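Local coordinates for protein O-methyltransferase, putative (Bacillus cereus, PDB 3DUW) that probably transfers a methyl group from S-adenosyl-L-methionine to an oxygen of its acceptor, and binds the demethylated product S-adenosyl-L-homocysteine, at residues A[121-126]-A[147-152]; A[167-172]-A[189-194]; A[35-40]-A[96-101]. All blocks are in the same frame, centred on the assembly; numbering follows the deposited sequence.

Contact 1 of 3, residues A[121-126]-A[147-152]; sequences DSLQQI and PAYFEW. With SAH (S-adenosyl-L-homocysteine), chain C.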
loop_
_atom_site.group_PDB
_atom_site.type_symbol
_atom_site.label_atom_id
_atom_site.label_comp_id
_atom_site.label_asym_id
_atom_site.label_seq_id
_atom_site.Cartn_x
_atom_site.Cartn_y
_atom_site.Cartn_z
ATOM N N ASP A 121 -8.494 -25.004 -11.764
ATOM C CA ASP A 121 -8.245 -26.431 -11.571
ATOM C C ASP A 121 -7.228 -26.650 -10.459
ATOM O O ASP A 121 -7.401 -27.520 -9.608
ATOM C CB ASP A 121 -7.722 -27.087 -12.854
ATOM C CG ASP A 121 -8.777 -27.184 -13.931
ATOM O OD1 ASP A 121 -9.926 -27.551 -13.602
ATOM O OD2 ASP A 121 -8.459 -26.907 -15.105
ATOM N N SER A 122 -6.164 -25.852 -10.470
ATOM C CA SER A 122 -5.123 -25.972 -9.460
ATOM C C SER A 122 -5.618 -25.609 -8.064
ATOM O O SER A 122 -5.191 -26.205 -7.078
ATOM C CB SER A 122 -3.926 -25.090 -9.831
ATOM O OG SER A 122 -3.307 -25.551 -11.020
ATOM N N LEU A 123 -6.513 -24.630 -7.975
ATOM C CA LEU A 123 -7.040 -24.212 -6.681
ATOM C C LEU A 123 -7.823 -25.346 -6.019
ATOM O O LEU A 123 -7.751 -25.534 -4.804
ATOM C CB LEU A 123 -7.911 -22.961 -6.852
ATOM C CG LEU A 123 -7.091 -21.702 -7.178
ATOM C CD1 LEU A 123 -7.979 -20.613 -7.743
ATOM C CD2 LEU A 123 -6.383 -21.224 -5.921
ATOM N N GLN A 124 -8.554 -26.110 -6.824
ATOM C CA GLN A 124 -9.324 -27.237 -6.311
ATOM C C GLN A 124 -8.359 -28.305 -5.806
ATOM O O GLN A 124 -8.595 -28.931 -4.771
ATOM C CB GLN A 124 -10.216 -27.815 -7.410
ATOM C CG GLN A 124 -11.111 -28.963 -6.959
ATOM C CD GLN A 124 -11.968 -28.598 -5.763
ATOM O OE1 GLN A 124 -11.568 -28.793 -4.612
ATOM N NE2 GLN A 124 -13.146 -28.051 -6.027
ATOM N N GLN A 125 -7.265 -28.500 -6.539
ATOM C CA GLN A 125 -6.255 -29.480 -6.157
ATOM C C GLN A 125 -5.599 -29.073 -4.844
ATOM O O GLN A 125 -5.362 -29.906 -3.969
ATOM C CB GLN A 125 -5.186 -29.598 -7.248
ATOM C CG GLN A 125 -5.683 -30.206 -8.546
ATOM C CD GLN A 125 -4.614 -30.239 -9.619
ATOM O OE1 GLN A 125 -3.519 -30.759 -9.405
ATOM N NE2 GLN A 125 -4.929 -29.686 -10.785
ATOM N N ILE A 126 -5.302 -27.783 -4.714
ATOM C CA ILE A 126 -4.675 -27.262 -3.507
ATOM C C ILE A 126 -5.557 -27.526 -2.288
ATOM O O ILE A 126 -5.059 -27.879 -1.220
ATOM C CB ILE A 126 -4.386 -25.748 -3.656
ATOM C CG1 ILE A 126 -3.253 -25.552 -4.668
ATOM C CG2 ILE A 126 -4.022 -25.138 -2.311
ATOM C CD1 ILE A 126 -3.003 -24.111 -5.057
ATOM N N PRO A 147 -13.709 -12.798 -9.906
ATOM C CA PRO A 147 -14.776 -13.179 -8.972
ATOM C C PRO A 147 -14.523 -14.569 -8.384
ATOM O O PRO A 147 -14.595 -14.771 -7.172
ATOM C CB PRO A 147 -16.025 -13.148 -9.846
ATOM C CG PRO A 147 -15.717 -12.062 -10.819
ATOM C CD PRO A 147 -14.274 -12.339 -11.187
ATOM N N ALA A 148 -14.214 -15.525 -9.256
ATOM C CA ALA A 148 -13.950 -16.892 -8.830
ATOM C C ALA A 148 -12.674 -16.982 -7.999
ATOM O O ALA A 148 -12.626 -17.706 -7.002
ATOM C CB ALA A 148 -13.856 -17.812 -10.052
ATOM N N TYR A 149 -11.636 -16.250 -8.399
ATOM C CA TYR A 149 -10.386 -16.285 -7.646
ATOM C C TYR A 149 -10.574 -15.690 -6.256
ATOM O O TYR A 149 -9.961 -16.148 -5.296
ATOM C CB TYR A 149 -9.272 -15.544 -8.397
ATOM C CG TYR A 149 -8.928 -16.155 -9.743
ATOM C CD1 TYR A 149 -9.022 -17.535 -9.954
ATOM C CD2 TYR A 149 -8.509 -15.356 -10.803
ATOM C CE1 TYR A 149 -8.714 -18.096 -11.184
ATOM C CE2 TYR A 149 -8.194 -15.909 -12.038
ATOM C CZ TYR A 149 -8.302 -17.281 -12.222
ATOM O OH TYR A 149 -8.021 -17.836 -13.448
ATOM N N PHE A 150 -11.423 -14.673 -6.147
ATOM C CA PHE A 150 -11.686 -14.052 -4.852
ATOM C C PHE A 150 -12.376 -15.063 -3.939
ATOM O O PHE A 150 -12.027 -15.192 -2.768
ATOM C CB PHE A 150 -12.570 -12.808 -5.011
ATOM C CG PHE A 150 -13.033 -12.225 -3.706
ATOM C CD1 PHE A 150 -12.115 -11.841 -2.730
ATOM C CD2 PHE A 150 -14.389 -12.079 -3.443
ATOM C CE1 PHE A 150 -12.546 -11.325 -1.506
ATOM C CE2 PHE A 150 -14.830 -11.563 -2.225
ATOM C CZ PHE A 150 -13.906 -11.186 -1.252
ATOM N N GLU A 151 -13.349 -15.791 -4.480
ATOM C CA GLU A 151 -14.052 -16.785 -3.681
ATOM C C GLU A 151 -13.089 -17.874 -3.219
ATOM O O GLU A 151 -13.166 -18.337 -2.080
ATOM C CB GLU A 151 -15.211 -17.387 -4.477
ATOM C CG GLU A 151 -16.362 -16.416 -4.693
ATOM C CD GLU A 151 -16.978 -15.941 -3.387
ATOM O OE1 GLU A 151 -17.309 -16.797 -2.545
ATOM O OE2 GLU A 151 -17.131 -14.713 -3.202
ATOM N N TRP A 152 -12.176 -18.283 -4.098
ATOM C CA TRP A 152 -11.194 -19.298 -3.733
ATOM C C TRP A 152 -10.229 -18.740 -2.693
ATOM O O TRP A 152 -9.818 -19.443 -1.769
ATOM C CB TRP A 152 -10.409 -19.768 -4.960
ATOM C CG TRP A 152 -11.026 -20.948 -5.632
ATOM C CD1 TRP A 152 -11.588 -20.985 -6.871
ATOM C CD2 TRP A 152 -11.152 -22.268 -5.092
ATOM N NE1 TRP A 152 -12.059 -22.249 -7.141
ATOM C CE2 TRP A 152 -11.805 -23.056 -6.065
ATOM C CE3 TRP A 152 -10.779 -22.861 -3.880
ATOM C CZ2 TRP A 152 -12.094 -24.410 -5.863
ATOM C CZ3 TRP A 152 -11.066 -24.210 -3.680
ATOM C CH2 TRP A 152 -11.717 -24.968 -4.669
HETATM N N SAH C . 2.099 -11.246 -11.565
HETATM C CA SAH C . 3.150 -11.543 -12.608
HETATM C CB SAH C . 2.581 -11.409 -13.981
HETATM C CG SAH C . 1.429 -12.310 -14.359
HETATM S SD SAH C . 0.725 -11.735 -15.964
HETATM C C SAH C . 4.292 -10.484 -12.449
HETATM O O SAH C . 4.150 -9.582 -11.618
HETATM O OXT SAH C . 5.320 -10.629 -13.202
HETATM C "C5'" SAH C . -0.744 -12.681 -15.985
HETATM C "C4'" SAH C . -0.433 -14.252 -16.088
HETATM O "O4'" SAH C . -1.751 -14.798 -16.068
HETATM C "C3'" SAH C . 0.146 -14.747 -17.405
HETATM O "O3'" SAH C . 1.398 -15.415 -17.222
HETATM C "C2'" SAH C . -1.006 -15.675 -17.962
HETATM O "O2'" SAH C . -0.521 -16.738 -18.769
HETATM C "C1'" SAH C . -1.693 -16.119 -16.686
HETATM N N9 SAH C . -2.938 -16.607 -16.797
HETATM C C8 SAH C . -4.015 -16.266 -17.597
HETATM N N7 SAH C . -5.082 -16.978 -17.418
HETATM C C5 SAH C . -4.722 -17.898 -16.402
HETATM C C6 SAH C . -5.476 -18.950 -15.765
HETATM N N6 SAH C . -6.749 -19.243 -16.064
HETATM N N1 SAH C . -4.794 -19.652 -14.805
HETATM C C2 SAH C . -3.497 -19.389 -14.465
HETATM N N3 SAH C . -2.743 -18.394 -15.053
HETATM C C4 SAH C . -3.418 -17.691 -16.010
#

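Contact 2 of 3, residues A[167-172]-A[189-194]; sequences NVVREG and RFYELI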
loop_
_atom_site.group_PDB
_atom_site.type_symbol
_atom_site.label_atom_id
_atom_site.label_comp_id
_atom_site.label_asym_id
_atom_site.label_seq_id
_atom_site.Cartn_x
_atom_site.Cartn_y
_atom_site.Cartn_z
ATOM N N ASN A 167 -4.219 -4.503 -11.070
ATOM C CA ASN A 167 -4.869 -4.063 -12.297
ATOM C C ASN A 167 -6.385 -3.957 -12.200
ATOM O O ASN A 167 -7.113 -4.482 -13.049
ATOM C CB ASN A 167 -4.477 -5.019 -13.429
ATOM C CG ASN A 167 -2.983 -5.299 -13.454
ATOM O OD1 ASN A 167 -2.549 -6.438 -13.269
ATOM N ND2 ASN A 167 -2.189 -4.256 -13.671
ATOM N N VAL A 168 -6.862 -3.249 -11.180
ATOM C CA VAL A 168 -8.294 -3.109 -10.983
ATOM C C VAL A 168 -8.861 -1.715 -11.256
ATOM O O VAL A 168 -9.950 -1.388 -10.790
ATOM C CB VAL A 168 -8.693 -3.571 -9.564
ATOM C CG1 VAL A 168 -8.368 -5.054 -9.400
ATOM C CG2 VAL A 168 -7.962 -2.748 -8.518
ATOM N N VAL A 169 -8.123 -0.901 -12.009
ATOM C CA VAL A 169 -8.582 0.443 -12.381
ATOM C C VAL A 169 -8.577 0.535 -13.906
ATOM O O VAL A 169 -9.490 1.104 -14.509
ATOM C CB VAL A 169 -7.692 1.536 -11.747
ATOM C CG1 VAL A 169 -7.978 2.893 -12.372
ATOM C CG2 VAL A 169 -7.967 1.590 -10.248
ATOM N N ARG A 170 -7.540 -0.035 -14.512
ATOM C CA ARG A 170 -7.405 -0.125 -15.962
ATOM C C ARG A 170 -7.717 1.149 -16.747
ATOM O O ARG A 170 -8.684 1.214 -17.513
ATOM C CB ARG A 170 -8.278 -1.289 -16.446
ATOM C CG ARG A 170 -8.227 -2.494 -15.500
ATOM C CD ARG A 170 -8.957 -3.707 -16.061
ATOM N NE ARG A 170 -8.258 -4.290 -17.202
ATOM C CZ ARG A 170 -7.231 -5.132 -17.117
ATOM N NH1 ARG A 170 -6.760 -5.521 -15.936
ATOM N NH2 ARG A 170 -6.659 -5.583 -18.221
ATOM N N GLU A 171 -6.870 2.154 -16.549
ATOM C CA GLU A 171 -6.983 3.446 -17.215
ATOM C C GLU A 171 -8.315 4.148 -16.961
ATOM O O GLU A 171 -8.754 4.986 -17.753
ATOM C CB GLU A 171 -6.728 3.280 -18.719
ATOM C CG GLU A 171 -5.381 2.635 -19.013
ATOM C CD GLU A 171 -4.983 2.722 -20.471
ATOM O OE1 GLU A 171 -5.813 2.382 -21.340
ATOM O OE2 GLU A 171 -3.831 3.122 -20.745
ATOM N N GLY A 172 -8.943 3.810 -15.838
ATOM C CA GLY A 172 -10.205 4.423 -15.468
ATOM C C GLY A 172 -11.451 3.762 -16.026
ATOM O O GLY A 172 -12.566 4.182 -15.714
ATOM N N ARG A 189 -17.118 -7.075 -11.103
ATOM C CA ARG A 189 -17.753 -8.178 -10.377
ATOM C C ARG A 189 -16.982 -8.415 -9.072
ATOM O O ARG A 189 -17.563 -8.746 -8.036
ATOM C CB ARG A 189 -17.715 -9.465 -11.214
ATOM C CG ARG A 189 -18.489 -9.440 -12.529
ATOM C CD ARG A 189 -19.983 -9.295 -12.299
ATOM N NE ARG A 189 -20.365 -7.900 -12.124
ATOM C CZ ARG A 189 -20.331 -6.996 -13.098
ATOM N NH1 ARG A 189 -19.936 -7.346 -14.316
ATOM N NH2 ARG A 189 -20.686 -5.743 -12.855
ATOM N N PHE A 190 -15.664 -8.255 -9.151
ATOM C CA PHE A 190 -14.751 -8.429 -8.024
ATOM C C PHE A 190 -15.048 -7.402 -6.920
ATOM O O PHE A 190 -15.203 -7.768 -5.755
ATOM C CB PHE A 190 -13.320 -8.296 -8.567
ATOM C CG PHE A 190 -12.227 -8.477 -7.548
ATOM C CD1 PHE A 190 -12.209 -9.561 -6.679
ATOM C CD2 PHE A 190 -11.150 -7.593 -7.530
ATOM C CE1 PHE A 190 -11.126 -9.763 -5.809
ATOM C CE2 PHE A 190 -10.070 -7.786 -6.671
ATOM C CZ PHE A 190 -10.054 -8.869 -5.810
ATOM N N TYR A 191 -15.137 -6.124 -7.284
ATOM C CA TYR A 191 -15.445 -5.072 -6.309
ATOM C C TYR A 191 -16.782 -5.391 -5.631
ATOM O O TYR A 191 -16.909 -5.330 -4.406
ATOM C CB TYR A 191 -15.568 -3.707 -6.999
ATOM C CG TYR A 191 -14.270 -2.974 -7.272
ATOM C CD1 TYR A 191 -13.729 -2.095 -6.335
ATOM C CD2 TYR A 191 -13.621 -3.109 -8.498
ATOM C CE1 TYR A 191 -12.576 -1.360 -6.618
ATOM C CE2 TYR A 191 -12.469 -2.384 -8.791
ATOM C CZ TYR A 191 -11.954 -1.507 -7.846
ATOM O OH TYR A 191 -10.829 -0.760 -8.134
ATOM N N GLU A 192 -17.778 -5.733 -6.441
ATOM C CA GLU A 192 -19.109 -6.049 -5.936
ATOM C C GLU A 192 -19.119 -7.229 -4.970
ATOM O O GLU A 192 -19.793 -7.187 -3.945
ATOM C CB GLU A 192 -20.050 -6.325 -7.111
ATOM C CG GLU A 192 -20.364 -5.092 -7.946
ATOM C CD GLU A 192 -20.886 -5.436 -9.331
ATOM O OE1 GLU A 192 -21.251 -6.607 -9.561
ATOM O OE2 GLU A 192 -20.934 -4.535 -10.192
ATOM N N LEU A 193 -18.377 -8.282 -5.293
ATOM C CA LEU A 193 -18.332 -9.449 -4.422
ATOM C C LEU A 193 -17.673 -9.135 -3.090
ATOM O O LEU A 193 -18.095 -9.632 -2.045
ATOM C CB LEU A 193 -17.605 -10.595 -5.115
ATOM C CG LEU A 193 -18.510 -11.366 -6.072
ATOM C CD1 LEU A 193 -17.678 -12.317 -6.907
ATOM C CD2 LEU A 193 -19.562 -12.126 -5.268
ATOM N N ILE A 194 -16.628 -8.318 -3.128
ATOM C CA ILE A 194 -15.945 -7.923 -1.908
ATOM C C ILE A 194 -16.948 -7.201 -1.012
ATOM O O ILE A 194 -17.013 -7.449 0.191
ATOM C CB ILE A 194 -14.757 -6.987 -2.218
ATOM C CG1 ILE A 194 -13.663 -7.768 -2.947
ATOM C CG2 ILE A 194 -14.229 -6.369 -0.930
ATOM C CD1 ILE A 194 -12.543 -6.895 -3.490
#

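Contact 3 of 3, residues A[35-40]-A[96-101]; sequences ANLPAH and ADIARS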
loop_
_atom_site.group_PDB
_atom_site.type_symbol
_atom_site.label_atom_id
_atom_site.label_comp_id
_atom_site.label_asym_id
_atom_site.label_seq_id
_atom_site.Cartn_x
_atom_site.Cartn_y
_atom_site.Cartn_z
ATOM N N ALA A 35 12.043 -14.233 -24.568
ATOM C CA ALA A 35 11.073 -15.304 -24.777
ATOM C C ALA A 35 9.751 -14.756 -25.300
ATOM O O ALA A 35 8.773 -15.493 -25.448
ATOM C CB ALA A 35 10.844 -16.056 -23.474
ATOM N N ASN A 36 9.737 -13.455 -25.569
ATOM C CA ASN A 36 8.564 -12.764 -26.081
ATOM C C ASN A 36 7.357 -12.759 -25.150
ATOM O O ASN A 36 6.221 -12.648 -25.607
ATOM C CB ASN A 36 8.171 -13.337 -27.444
ATOM C CG ASN A 36 9.214 -13.062 -28.505
ATOM O OD1 ASN A 36 9.622 -11.917 -28.705
ATOM N ND2 ASN A 36 9.651 -14.109 -29.193
ATOM N N LEU A 37 7.595 -12.882 -23.849
ATOM C CA LEU A 37 6.491 -12.842 -22.899
ATOM C C LEU A 37 6.000 -11.398 -22.886
ATOM O O LEU A 37 6.779 -10.471 -23.099
ATOM C CB LEU A 37 6.955 -13.220 -21.487
ATOM C CG LEU A 37 7.699 -14.538 -21.250
ATOM C CD1 LEU A 37 7.708 -14.839 -19.750
ATOM C CD2 LEU A 37 7.028 -15.670 -22.007
ATOM N N PRO A 38 4.697 -11.186 -22.647
ATOM C CA PRO A 38 4.178 -9.815 -22.618
ATOM C C PRO A 38 4.802 -9.068 -21.439
ATOM O O PRO A 38 5.136 -9.682 -20.426
ATOM C CB PRO A 38 2.677 -10.017 -22.431
ATOM C CG PRO A 38 2.423 -11.372 -23.028
ATOM C CD PRO A 38 3.607 -12.167 -22.533
ATOM N N ALA A 39 4.963 -7.755 -21.574
ATOM C CA ALA A 39 5.535 -6.946 -20.503
ATOM C C ALA A 39 4.445 -6.645 -19.478
ATOM O O ALA A 39 4.087 -5.484 -19.254
ATOM C CB ALA A 39 6.095 -5.646 -21.073
ATOM N N HIS A 40 3.916 -7.698 -18.860
ATOM C CA HIS A 40 2.856 -7.545 -17.872
ATOM C C HIS A 40 3.329 -7.762 -16.440
ATOM O O HIS A 40 2.503 -7.874 -15.529
ATOM C CB HIS A 40 1.694 -8.500 -18.168
ATOM C CG HIS A 40 1.019 -8.251 -19.482
ATOM N ND1 HIS A 40 1.068 -7.036 -20.131
ATOM C CD2 HIS A 40 0.256 -9.060 -20.254
ATOM C CE1 HIS A 40 0.366 -7.108 -21.248
ATOM N NE2 HIS A 40 -0.137 -8.325 -21.346
ATOM N N ALA A 96 5.285 -20.942 -17.306
ATOM C CA ALA A 96 5.630 -21.654 -16.085
ATOM C C ALA A 96 7.076 -22.124 -16.057
ATOM O O ALA A 96 7.757 -21.974 -15.045
ATOM C CB ALA A 96 4.690 -22.835 -15.883
ATOM N N ASP A 97 7.555 -22.692 -17.161
ATOM C CA ASP A 97 8.935 -23.158 -17.184
ATOM C C ASP A 97 9.937 -22.020 -17.160
ATOM O O ASP A 97 11.010 -22.151 -16.574
ATOM C CB ASP A 97 9.190 -24.062 -18.386
ATOM C CG ASP A 97 8.774 -25.488 -18.121
ATOM O OD1 ASP A 97 8.845 -25.909 -16.943
ATOM O OD2 ASP A 97 8.391 -26.190 -19.079
ATOM N N ILE A 98 9.591 -20.907 -17.797
ATOM C CA ILE A 98 10.473 -19.749 -17.788
ATOM C C ILE A 98 10.503 -19.218 -16.356
ATOM O O ILE A 98 11.562 -18.865 -15.846
ATOM C CB ILE A 98 9.986 -18.658 -18.774
ATOM C CG1 ILE A 98 10.192 -19.154 -20.210
ATOM C CG2 ILE A 98 10.736 -17.346 -18.541
ATOM C CD1 ILE A 98 9.652 -18.232 -21.270
ATOM N N ALA A 99 9.343 -19.188 -15.703
ATOM C CA ALA A 99 9.260 -18.721 -14.321
ATOM C C ALA A 99 10.115 -19.602 -13.406
ATOM O O ALA A 99 10.884 -19.097 -12.595
ATOM C CB ALA A 99 7.804 -18.718 -13.845
ATOM N N ARG A 100 9.981 -20.921 -13.538
ATOM C CA ARG A 100 10.770 -21.839 -12.721
ATOM C C ARG A 100 12.254 -21.572 -12.923
ATOM O O ARG A 100 13.032 -21.613 -11.975
ATOM C CB ARG A 100 10.470 -23.297 -13.086
ATOM C CG ARG A 100 9.068 -23.739 -12.734
ATOM C CD ARG A 100 8.880 -25.246 -12.901
ATOM N NE ARG A 100 7.492 -25.619 -12.644
ATOM C CZ ARG A 100 6.551 -25.717 -13.577
ATOM N NH1 ARG A 100 6.837 -25.490 -14.855
ATOM N NH2 ARG A 100 5.300 -25.990 -13.222
ATOM N N SER A 101 12.636 -21.288 -14.165
ATOM C CA SER A 101 14.029 -21.023 -14.498
ATOM C C SER A 101 14.506 -19.727 -13.854
ATOM O O SER A 101 15.607 -19.666 -13.309
ATOM C CB SER A 101 14.194 -20.961 -16.018
ATOM O OG SER A 101 13.739 -22.168 -16.616
#

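Contact 1 of 3, residues A[121-126]-A[147-152]
L123 and W152 face each other from two nearly parallel helical turns, 121-126 and 147-152, whose local axes make an angle of 9° and approach to 11.1 Å. Their CA atoms are 7.1 Å apart, the nearest pair across the contact. The indole of W152 turns one face to the 121-126 turn. L123 CB sits 3.8 Å from the centroid of its five-membered ring, almost straight above it, in a CH-pi contact. The same face also carries the backbone of the turn, with L123 O and Q124 N lying over it. L123 holds its CG anti to the carbonyl carbon (chi1 -71°), which sends the branch along the indole so that CD1 lies 3.7 Å from W152 CG. A broad, flat residue suits this place because it can cover both a side chain and the helix backbone. Both helices belong to the alternating alpha/beta fold of class I methyltransferases: helix 119-128 leads into strand 136-139, and helix 146-155 follows that strand. L123 also packs on L89 of strand 85-90, so it lies against the sheet as well as the neighbouring helix. L123 CD1 also meets the Y149 ring obliquely, 3.9 Å from Y149 CD1. That ring carries its hydroxyl to the adenine of SAH, where Y149 OH is 3.2 Å from N6; the hydroxyl is hydrogen-bonded to D142. On the partly exposed flank Q124 bends at chi2 and lays its amide, steeply turned to the indole, against the benzo rim, with Q124 CD 3.8 Å from W152 CH2.

Contact 2 of 3, residues A[167-172]-A[189-194]
V168 and Y191, whose CA atoms are 8.8 Å apart, bring an irregular segment, 167-172, against the helical turn 189-194. The long tyrosine side chain spans that gap: its CG stands anti to the carbonyl carbon (chi1 -82°), and the phenol comes in edge-on to the loop. Y191 OH donates a hydrogen bond of 2.9 Å to V168 O. The hydroxyl approaches from above the carbonyl plane, 44° out of it, at a C=O...O angle of 133°, whereas V168 O lies in the plane of the phenol ring, so that ring carbon CE2 of Y191 is also 3.4 Å from V168 O. Tyrosine suits the position because it buries a ring and still offers a hydroxyl to a backbone carbonyl. The branched V168 supplies the apolar half: its CB lies 4.0 Å from Y191 CE2, and its CG1 meets the rim of F190, 4.2 Å from CD2. In the class I methyltransferase fold this loop follows strand 162-166 and leads to helix 182-196. D214, at the start of strand 214-221, accepts from the backbone N of V169 and R170 and from N167 ND2, fixing the course of the loop. Within the loop, R170 NH1 bonds N167 O in the carbonyl plane, 3.1 Å away. I217 of the sheet packs on F190, Y191 and I194 together. At the dimer interface, Y191 makes an edge-to-face ring contact with Y13 of the second subunit.

Contact 3 of 3, residues A[35-40]-A[96-101]
I98 presses its side-chain end against A35 and L37, and the whole of the contact lies there. A35 and I98 have the closest CA atoms, 8.3 Å apart, and the short side chain of A35 lets the isoleucine tip come in close: A35 CB lies 3.3 Å from I98 CD1, a doubtful value, tighter than usual for two carbons. Beside it, L37 and I98 meet tip to tip, with L37 CD2 3.7 Å from I98 CD1. I98 holds its CG1 anti to the carbonyl carbon (chi1 -70°), which leads CD1 outward from the helix to the loop, while its CG2 comes 4.1 Å from L37 CD1. Leucine suits its place as a buried wedge, for it also packs on K94 and H95 of helix 93-105 and on N32 of helix 23-34. The loose side looks to solvent. N36, P38 and A39 are exposed and make no contact with the helical segment. Within helix 96-101, exposed D97 pairs with R100 in a salt bridge whose NH1 to OD1 hydrogen bond (2.9 Å) is weak; R100 NH2 bonds T116 OG1 and V114 O. S101 OG turns back to bond D97 O, which S101 N also reaches, from the opposite face. A35 O is bonded by K94 NZ, tying the end of helix 23-34 to helix 93-105. N36, with positive phi (63°), leaves the helix in a Schellman motif, a conformation that asparagine adopts readily, and the chain continues through an inverse gamma turn centred on A39 to H40, which touches SAH in the cofactor pocket of this methyltransferase fold.

In the fold
Following the chain from its N terminus, contact 3 comes first: 55 residues, with two strands among them, separate segments 35-40 and 96-101, and the contact closes this long excursion. Contact 1 then joins helices 119-128 and 146-155 across the short strand 136-139, and contact 2 folds the loop after strand 162-166 back on helix 182-196. The three are in series, with none nested and none crossing. Contacts 1 and 2 touch, P147 packing on R189 and L193, and F150 on F190, so three successive helices form one packed row. Contact 3 stands apart from both, yet H40 and Y149 both border the bound SAH.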